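Local coordinates for protein STN1 (Saccharomyces cerevisiae, PDB 3KEY), which regulates telomere length and protects telomere ends, holding back telomerase loading through its interaction with CDC13, at residues L106-S119 with N171-S185. Sequence-based numbering, arbitrary orientation.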
ATOM      1  N   LEU A 106       1.300 -20.413  -2.388  1.00 31.35           N
ATOM      2  CA  LEU A 106       1.500 -20.894  -1.018  1.00 32.55           C
ATOM      3  C   LEU A 106       0.262 -21.647  -0.529  1.00 32.33           C
ATOM      4  O   LEU A 106       0.374 -22.701   0.100  1.00 33.15           O
ATOM      5  CB  LEU A 106       1.812 -19.732  -0.062  1.00 30.71           C
ATOM      6  CG  LEU A 106       3.219 -19.125  -0.185  1.00 32.29           C
ATOM      7  CD1 LEU A 106       3.362 -17.921   0.750  1.00 31.72           C
ATOM      8  CD2 LEU A 106       4.268 -20.197   0.148  1.00 30.86           C
ATOM      9  N   MET A 107      -0.914 -21.108  -0.824  1.00 31.70           N
ATOM     10  CA  MET A 107      -2.154 -21.748  -0.422  1.00 33.96           C
ATOM     11  C   MET A 107      -2.344 -23.085  -1.143  1.00 34.71           C
ATOM     12  O   MET A 107      -2.746 -24.069  -0.529  1.00 35.26           O
ATOM     13  CB  MET A 107      -3.343 -20.828  -0.707  1.00 35.06           C
ATOM     14  CG  MET A 107      -3.398 -19.599   0.186  1.00 38.28           C
ATOM     15  SD  MET A 107      -4.911 -18.651  -0.079  1.00 43.19           S
ATOM     16  CE  MET A 107      -5.976 -19.435   1.064  1.00 46.31           C
ATOM     17  N   LYS A 108      -2.043 -23.120  -2.440  1.00 35.45           N
ATOM     18  CA  LYS A 108      -2.184 -24.343  -3.229  1.00 35.15           C
ATOM     19  C   LYS A 108      -1.256 -25.460  -2.758  1.00 35.65           C
ATOM     20  O   LYS A 108      -1.514 -26.632  -3.010  1.00 34.30           O
ATOM     21  CB  LYS A 108      -1.932 -24.051  -4.710  1.00 35.02           C
ATOM     22  CG  LYS A 108      -3.055 -23.271  -5.389  1.00 34.22           C
ATOM     23  CD  LYS A 108      -2.638 -22.815  -6.769  1.00 34.84           C
ATOM     24  CE  LYS A 108      -3.699 -21.944  -7.406  1.00 37.05           C
ATOM     25  NZ  LYS A 108      -3.287 -21.556  -8.783  1.00 37.08           N
ATOM     26  N   LEU A 109      -0.177 -25.089  -2.075  1.00 35.68           N
ATOM     27  CA  LEU A 109       0.776 -26.058  -1.551  1.00 35.53           C
ATOM     28  C   LEU A 109       0.509 -26.291  -0.070  1.00 35.77           C
ATOM     29  O   LEU A 109       1.217 -27.053   0.589  1.00 35.67           O
ATOM     30  CB  LEU A 109       2.207 -25.540  -1.733  1.00 38.06           C
ATOM     31  CG  LEU A 109       2.718 -25.457  -3.175  1.00 40.59           C
ATOM     32  CD1 LEU A 109       4.019 -24.677  -3.210  1.00 41.89           C
ATOM     33  CD2 LEU A 109       2.913 -26.864  -3.730  1.00 43.69           C
ATOM     34  N   GLN A 110      -0.516 -25.617   0.443  1.00 34.56           N
ATOM     35  CA  GLN A 110      -0.887 -25.707   1.847  1.00 33.47           C
ATOM     36  C   GLN A 110       0.311 -25.430   2.757  1.00 33.95           C
ATOM     37  O   GLN A 110       0.572 -26.171   3.714  1.00 32.87           O
ATOM     38  CB  GLN A 110      -1.490 -27.084   2.166  1.00 34.77           C
ATOM     39  CG  GLN A 110      -2.444 -27.044   3.362  1.00 37.67           C
ATOM     40  CD  GLN A 110      -3.232 -28.339   3.564  1.00 39.98           C
ATOM     41  OE1 GLN A 110      -3.492 -29.083   2.616  1.00 38.15           O
ATOM     42  NE2 GLN A 110      -3.635 -28.593   4.805  1.00 38.28           N
ATOM     43  N   CYS A 111       1.042 -24.364   2.440  1.00 31.15           N
ATOM     44  CA  CYS A 111       2.192 -23.940   3.236  1.00 32.67           C
ATOM     45  C   CYS A 111       1.670 -23.078   4.391  1.00 33.60           C
ATOM     46  O   CYS A 111       0.858 -22.170   4.169  1.00 30.94           O
ATOM     47  CB  CYS A 111       3.158 -23.097   2.389  1.00 34.98           C
ATOM     48  SG  CYS A 111       4.517 -22.307   3.356  1.00 38.61           S
ATOM     49  N   TYR A 112       2.131 -23.358   5.610  1.00 32.34           N
ATOM     50  CA  TYR A 112       1.696 -22.601   6.787  1.00 32.45           C
ATOM     51  C   TYR A 112       2.602 -21.417   7.129  1.00 33.93           C
ATOM     52  O   TYR A 112       2.161 -20.443   7.755  1.00 33.03           O
ATOM     53  CB  TYR A 112       1.623 -23.513   8.017  1.00 32.84           C
ATOM     54  CG  TYR A 112       0.698 -24.685   7.847  1.00 33.76           C
ATOM     55  CD1 TYR A 112       1.171 -25.902   7.360  1.00 33.69           C
ATOM     56  CD2 TYR A 112      -0.660 -24.571   8.139  1.00 34.06           C
ATOM     57  CE1 TYR A 112       0.314 -26.980   7.166  1.00 34.19           C
ATOM     58  CE2 TYR A 112      -1.531 -25.646   7.948  1.00 34.19           C
ATOM     59  CZ  TYR A 112      -1.034 -26.845   7.461  1.00 33.87           C
ATOM     60  OH  TYR A 112      -1.875 -27.915   7.277  1.00 36.64           O
ATOM     61  N   THR A 113       3.865 -21.508   6.729  1.00 34.45           N
ATOM     62  CA  THR A 113       4.846 -20.461   7.014  1.00 36.55           C
ATOM     63  C   THR A 113       5.839 -20.360   5.863  1.00 36.64           C
ATOM     64  O   THR A 113       6.483 -21.347   5.502  1.00 36.84           O
ATOM     65  CB  THR A 113       5.636 -20.777   8.312  1.00 37.83           C
ATOM     66  OG1 THR A 113       4.720 -20.981   9.391  1.00 43.22           O
ATOM     67  CG2 THR A 113       6.564 -19.622   8.671  1.00 39.03           C
ATOM     68  N   GLY A 114       5.958 -19.170   5.288  1.00 36.21           N
ATOM     69  CA  GLY A 114       6.876 -18.979   4.184  1.00 36.87           C
ATOM     70  C   GLY A 114       7.541 -17.615   4.225  1.00 36.59           C
ATOM     71  O   GLY A 114       6.934 -16.623   4.637  1.00 36.05           O
ATOM     72  N   THR A 115       8.794 -17.564   3.799  1.00 35.01           N
ATOM     73  CA  THR A 115       9.520 -16.310   3.791  1.00 36.09           C
ATOM     74  C   THR A 115       9.448 -15.603   2.450  1.00 34.35           C
ATOM     75  O   THR A 115       9.424 -16.236   1.402  1.00 34.26           O
ATOM     76  CB  THR A 115      11.015 -16.519   4.114  1.00 36.55           C
ATOM     77  OG1 THR A 115      11.167 -16.805   5.507  1.00 38.30           O
ATOM     78  CG2 THR A 115      11.834 -15.273   3.738  1.00 33.67           C
ATOM     79  N   VAL A 116       9.403 -14.280   2.514  1.00 34.00           N
ATOM     80  CA  VAL A 116       9.419 -13.431   1.341  1.00 34.02           C
ATOM     81  C   VAL A 116      10.592 -12.488   1.612  1.00 33.83           C
ATOM     82  O   VAL A 116      10.506 -11.624   2.473  1.00 32.50           O
ATOM     83  CB  VAL A 116       8.123 -12.614   1.194  1.00 34.02           C
ATOM     84  CG1 VAL A 116       8.309 -11.558   0.097  1.00 37.00           C
ATOM     85  CG2 VAL A 116       6.960 -13.543   0.841  1.00 35.20           C
ATOM     86  N   GLN A 117      11.700 -12.689   0.902  1.00 33.68           N
ATOM     87  CA  GLN A 117      12.890 -11.862   1.074  1.00 34.94           C
ATOM     88  C   GLN A 117      12.771 -10.574   0.267  1.00 34.56           C
ATOM     89  O   GLN A 117      12.441 -10.599  -0.917  1.00 33.97           O
ATOM     90  CB  GLN A 117      14.143 -12.625   0.626  1.00 36.74           C
ATOM     91  CG  GLN A 117      14.457 -13.852   1.452  1.00 37.33           C
ATOM     92  CD  GLN A 117      15.778 -14.492   1.066  1.00 39.84           C
ATOM     93  OE1 GLN A 117      16.786 -13.804   0.889  1.00 40.28           O
ATOM     94  NE2 GLN A 117      15.785 -15.816   0.952  1.00 39.68           N
ATOM     95  N   LEU A 118      13.049  -9.454   0.921  1.00 33.21           N
ATOM     96  CA  LEU A 118      12.975  -8.149   0.285  1.00 36.17           C
ATOM     97  C   LEU A 118      13.846  -8.070  -0.970  1.00 35.94           C
ATOM     98  O   LEU A 118      13.390  -7.595  -2.012  1.00 35.39           O
ATOM     99  CB  LEU A 118      13.391  -7.056   1.281  1.00 38.23           C
ATOM    100  CG  LEU A 118      13.464  -5.623   0.736  1.00 40.28           C
ATOM    101  CD1 LEU A 118      12.091  -5.156   0.266  1.00 44.05           C
ATOM    102  CD2 LEU A 118      14.002  -4.703   1.826  1.00 43.14           C
ATOM    103  N   SER A 119      15.089  -8.541  -0.878  1.00 35.40           N
ATOM    104  CA  SER A 119      15.990  -8.510  -2.034  1.00 36.65           C
ATOM    105  C   SER A 119      15.405  -9.257  -3.232  1.00 36.61           C
ATOM    106  O   SER A 119      15.584  -8.832  -4.371  1.00 38.29           O
ATOM    107  CB  SER A 119      17.362  -9.100  -1.675  1.00 35.95           C
ATOM    108  OG  SER A 119      17.263 -10.466  -1.306  1.00 40.04           O
ATOM    109  N   ASN A 171      13.984  -6.640   8.088  1.00 67.99           N
ATOM    110  CA  ASN A 171      14.542  -5.710   7.112  1.00 67.91           C
ATOM    111  C   ASN A 171      15.094  -6.506   5.935  1.00 65.85           C
ATOM    112  O   ASN A 171      15.425  -5.952   4.889  1.00 66.04           O
ATOM    113  CB  ASN A 171      15.649  -4.868   7.757  1.00 70.68           C
ATOM    114  CG  ASN A 171      16.035  -3.669   6.912  1.00 73.54           C
ATOM    115  OD1 ASN A 171      15.444  -3.422   5.856  1.00 74.16           O
ATOM    116  ND2 ASN A 171      17.027  -2.914   7.376  1.00 74.05           N
ATOM    117  N   SER A 172      15.205  -7.816   6.118  1.00 63.12           N
ATOM    118  CA  SER A 172      15.692  -8.672   5.048  1.00 59.82           C
ATOM    119  C   SER A 172      14.476  -9.348   4.423  1.00 55.58           C
ATOM    120  O   SER A 172      14.559  -9.904   3.333  1.00 54.81           O
ATOM    121  CB  SER A 172      16.677  -9.727   5.579  1.00 60.59           C
ATOM    122  OG  SER A 172      16.011 -10.746   6.299  1.00 62.00           O
ATOM    123  N   GLY A 173      13.346  -9.289   5.125  1.00 51.19           N
ATOM    124  CA  GLY A 173      12.135  -9.895   4.605  1.00 47.10           C
ATOM    125  C   GLY A 173      11.009 -10.035   5.613  1.00 44.07           C
ATOM    126  O   GLY A 173      11.104  -9.545   6.738  1.00 43.48           O
ATOM    127  N   ILE A 174       9.934 -10.698   5.196  1.00 39.78           N
ATOM    128  CA  ILE A 174       8.785 -10.913   6.055  1.00 38.61           C
ATOM    129  C   ILE A 174       8.473 -12.406   6.097  1.00 38.25           C
ATOM    130  O   ILE A 174       8.935 -13.178   5.249  1.00 35.81           O
ATOM    131  CB  ILE A 174       7.540 -10.124   5.552  1.00 37.75           C
ATOM    132  CG1 ILE A 174       7.100 -10.629   4.178  1.00 38.64           C
ATOM    133  CG2 ILE A 174       7.875  -8.634   5.464  1.00 39.55           C
ATOM    134  CD1 ILE A 174       5.843  -9.934   3.657  1.00 37.52           C
ATOM    135  N   LEU A 175       7.699 -12.807   7.094  1.00 35.89           N
ATOM    136  CA  LEU A 175       7.334 -14.200   7.258  1.00 36.80           C
ATOM    137  C   LEU A 175       5.814 -14.283   7.247  1.00 37.27           C
ATOM    138  O   LEU A 175       5.138 -13.698   8.103  1.00 39.01           O
ATOM    139  CB  LEU A 175       7.909 -14.723   8.582  1.00 39.19           C
ATOM    140  CG  LEU A 175       7.850 -16.221   8.893  1.00 43.28           C
ATOM    141  CD1 LEU A 175       8.759 -16.968   7.925  1.00 41.97           C
ATOM    142  CD2 LEU A 175       8.285 -16.479  10.344  1.00 40.06           C
ATOM    143  N   LEU A 176       5.274 -14.987   6.259  1.00 35.57           N
ATOM    144  CA  LEU A 176       3.831 -15.143   6.136  1.00 34.70           C
ATOM    145  C   LEU A 176       3.335 -16.390   6.868  1.00 34.97           C
ATOM    146  O   LEU A 176       3.868 -17.485   6.688  1.00 36.34           O
ATOM    147  CB  LEU A 176       3.432 -15.238   4.660  1.00 33.29           C
ATOM    148  CG  LEU A 176       3.922 -14.125   3.724  1.00 36.11           C
ATOM    149  CD1 LEU A 176       3.594 -14.514   2.291  1.00 33.15           C
ATOM    150  CD2 LEU A 176       3.267 -12.782   4.081  1.00 34.57           C
ATOM    151  N   HIS A 177       2.319 -16.215   7.703  1.00 34.25           N
ATOM    152  CA  HIS A 177       1.721 -17.336   8.428  1.00 33.55           C
ATOM    153  C   HIS A 177       0.313 -17.502   7.892  1.00 33.11           C
ATOM    154  O   HIS A 177      -0.456 -16.539   7.855  1.00 32.81           O
ATOM    155  CB  HIS A 177       1.642 -17.062   9.934  1.00 33.03           C
ATOM    156  CG  HIS A 177       2.975 -16.977  10.604  1.00 35.49           C
ATOM    157  ND1 HIS A 177       3.645 -15.782  10.787  1.00 36.03           N
ATOM    158  CD2 HIS A 177       3.778 -17.941  11.112  1.00 33.74           C
ATOM    159  CE1 HIS A 177       4.803 -16.018  11.379  1.00 35.38           C
ATOM    160  NE2 HIS A 177       4.908 -17.319  11.588  1.00 38.11           N
ATOM    161  N   LEU A 178      -0.026 -18.714   7.471  1.00 33.50           N
ATOM    162  CA  LEU A 178      -1.355 -18.980   6.938  1.00 34.38           C
ATOM    163  C   LEU A 178      -1.997 -20.148   7.684  1.00 33.66           C
ATOM    164  O   LEU A 178      -1.352 -21.166   7.942  1.00 33.52           O
ATOM    165  CB  LEU A 178      -1.272 -19.308   5.437  1.00 34.14           C
ATOM    166  CG  LEU A 178      -0.548 -18.289   4.549  1.00 34.88           C
ATOM    167  CD1 LEU A 178      -0.431 -18.828   3.108  1.00 34.59           C
ATOM    168  CD2 LEU A 178      -1.300 -16.960   4.579  1.00 30.99           C
ATOM    169  N   GLU A 179      -3.259 -19.980   8.056  1.00 34.03           N
ATOM    170  CA  GLU A 179      -3.997 -21.036   8.735  1.00 36.30           C
ATOM    171  C   GLU A 179      -5.156 -21.370   7.795  1.00 34.84           C
ATOM    172  O   GLU A 179      -5.854 -20.475   7.313  1.00 34.75           O
ATOM    173  CB  GLU A 179      -4.524 -20.559  10.090  1.00 36.27           C
ATOM    174  CG  GLU A 179      -5.449 -21.569  10.764  1.00 42.93           C
ATOM    175  CD  GLU A 179      -5.914 -21.129  12.150  1.00 45.01           C
ATOM    176  OE1 GLU A 179      -6.196 -19.927  12.339  1.00 45.58           O
ATOM    177  OE2 GLU A 179      -6.011 -21.996  13.043  1.00 48.51           O
ATOM    178  N   TYR A 180      -5.355 -22.655   7.537  1.00 34.37           N
ATOM    179  CA  TYR A 180      -6.399 -23.090   6.618  1.00 34.80           C
ATOM    180  C   TYR A 180      -7.725 -23.516   7.242  1.00 37.16           C
ATOM    181  O   TYR A 180      -7.767 -24.056   8.350  1.00 37.21           O
ATOM    182  CB  TYR A 180      -5.840 -24.202   5.727  1.00 33.19           C
ATOM    183  CG  TYR A 180      -4.651 -23.732   4.919  1.00 32.10           C
ATOM    184  CD1 TYR A 180      -3.341 -23.921   5.380  1.00 34.35           C
ATOM    185  CD2 TYR A 180      -4.834 -23.025   3.735  1.00 31.19           C
ATOM    186  CE1 TYR A 180      -2.240 -23.409   4.671  1.00 33.14           C
ATOM    187  CE2 TYR A 180      -3.748 -22.507   3.022  1.00 33.04           C
ATOM    188  CZ  TYR A 180      -2.458 -22.699   3.491  1.00 33.04           C
ATOM    189  OH  TYR A 180      -1.397 -22.175   2.780  1.00 32.57           O
ATOM    190  N   ALA A 181      -8.808 -23.264   6.510  1.00 36.97           N
ATOM    191  CA  ALA A 181     -10.152 -23.603   6.968  1.00 39.66           C
ATOM    192  C   ALA A 181     -10.424 -25.102   6.881  1.00 40.56           C
ATOM    193  O   ALA A 181      -9.715 -25.839   6.191  1.00 39.13           O
ATOM    194  CB  ALA A 181     -11.193 -22.834   6.151  1.00 39.63           C
ATOM    195  N   ALA A 182     -11.462 -25.538   7.585  1.00 41.36           N
ATOM    196  CA  ALA A 182     -11.856 -26.943   7.623  1.00 43.93           C
ATOM    197  C   ALA A 182     -12.104 -27.576   6.246  1.00 44.16           C
ATOM    198  O   ALA A 182     -11.557 -28.636   5.944  1.00 44.62           O
ATOM    199  CB  ALA A 182     -13.105 -27.100   8.500  1.00 44.51           C
ATOM    200  N   ALA A 183     -12.927 -26.927   5.423  1.00 43.95           N
ATOM    201  CA  ALA A 183     -13.255 -27.433   4.086  1.00 43.95           C
ATOM    202  C   ALA A 183     -12.022 -27.833   3.268  1.00 44.17           C
ATOM    203  O   ALA A 183     -11.963 -28.941   2.730  1.00 44.61           O
ATOM    204  CB  ALA A 183     -14.078 -26.387   3.321  1.00 42.36           C
ATOM    205  N   TYR A 184     -11.044 -26.931   3.179  1.00 44.75           N
ATOM    206  CA  TYR A 184      -9.811 -27.179   2.435  1.00 44.82           C
ATOM    207  C   TYR A 184      -8.984 -28.210   3.188  1.00 46.48           C
ATOM    208  O   TYR A 184      -8.134 -28.895   2.608  1.00 45.54           O
ATOM    209  CB  TYR A 184      -9.022 -25.872   2.274  1.00 42.89           C
ATOM    210  CG  TYR A 184      -7.810 -25.964   1.373  1.00 41.74           C
ATOM    211  CD1 TYR A 184      -7.904 -26.510   0.088  1.00 42.20           C
ATOM    212  CD2 TYR A 184      -6.571 -25.468   1.788  1.00 42.14           C
ATOM    213  CE1 TYR A 184      -6.792 -26.559  -0.759  1.00 41.03           C
ATOM    214  CE2 TYR A 184      -5.455 -25.507   0.951  1.00 40.48           C
ATOM    215  CZ  TYR A 184      -5.571 -26.053  -0.320  1.00 40.89           C
ATOM    216  OH  TYR A 184      -4.463 -26.099  -1.141  1.00 37.45           O
ATOM    217  N   SER A 185      -9.267 -28.313   4.484  1.00 48.30           N
ATOM    218  CA  SER A 185      -8.613 -29.246   5.399  1.00 50.60           C
ATOM    219  C   SER A 185      -7.334 -28.663   5.972  1.00 50.84           C
ATOM    220  O   SER A 185      -7.389 -27.761   6.810  1.00 52.63           O
ATOM    221  CB  SER A 185      -8.320 -30.581   4.703  1.00 51.10           C
ATOM    222  OG  SER A 185      -7.849 -31.547   5.623  1.00 50.53           O
TER
HETATM  223  O   HOH W   1      -4.773 -30.974   5.943  1.00 46.81           O
HETATM  224  O   HOH W   2      16.262  -9.581   1.451  1.00 49.08           O
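Gly114 and Val116 pair antiparallel with Leu176 and Ile174, each pair closed by two backbone hydrogen bonds, and the ladder runs on from Leu178 N to Tyr112 O at one end and from Leu118 N to Ser172 O at the other. Where the chain leaves helix 90-108 through a Schellman motif at Gln110, the Tyr180 ring packs against the turn. Its OH donates to Cys111 O at 2.6 Å. Gln110 CG rests over one face, 4.1 Å from the ring centroid. The ring edge meets the face of Tyr112 in an offset edge-to-face pair, planes 78° apart. With CG anti to the backbone N (chi1 -154°), Gln110 also sends NE2 into a bent hydrogen bond with Tyr112 OH at 3.1 Å, tilted from the amide plane. A leucine in place of Tyr180 would probably leave Cys111 O without this hydroxyl donor and Tyr112 without its edge-on partner. Tyr184 OH gives a 2.7 Å bond to Met107 O, reaching it from the face opposite Gln110 N. On the buried side of the sheet, Leu176 CD1 touches both Leu106 CD1 at 3.7 Å and Val116 CG2 at 3.8 Å. In the three-stranded sheet of this second winged helix-turn-helix, in STN1's C-terminal part, edge strand 113-117 pairs with the last strand, 173-180, which forms the wing hairpin with 154-161, as in winged helices; Ile174 and Leu118 pack onto helix 132-149.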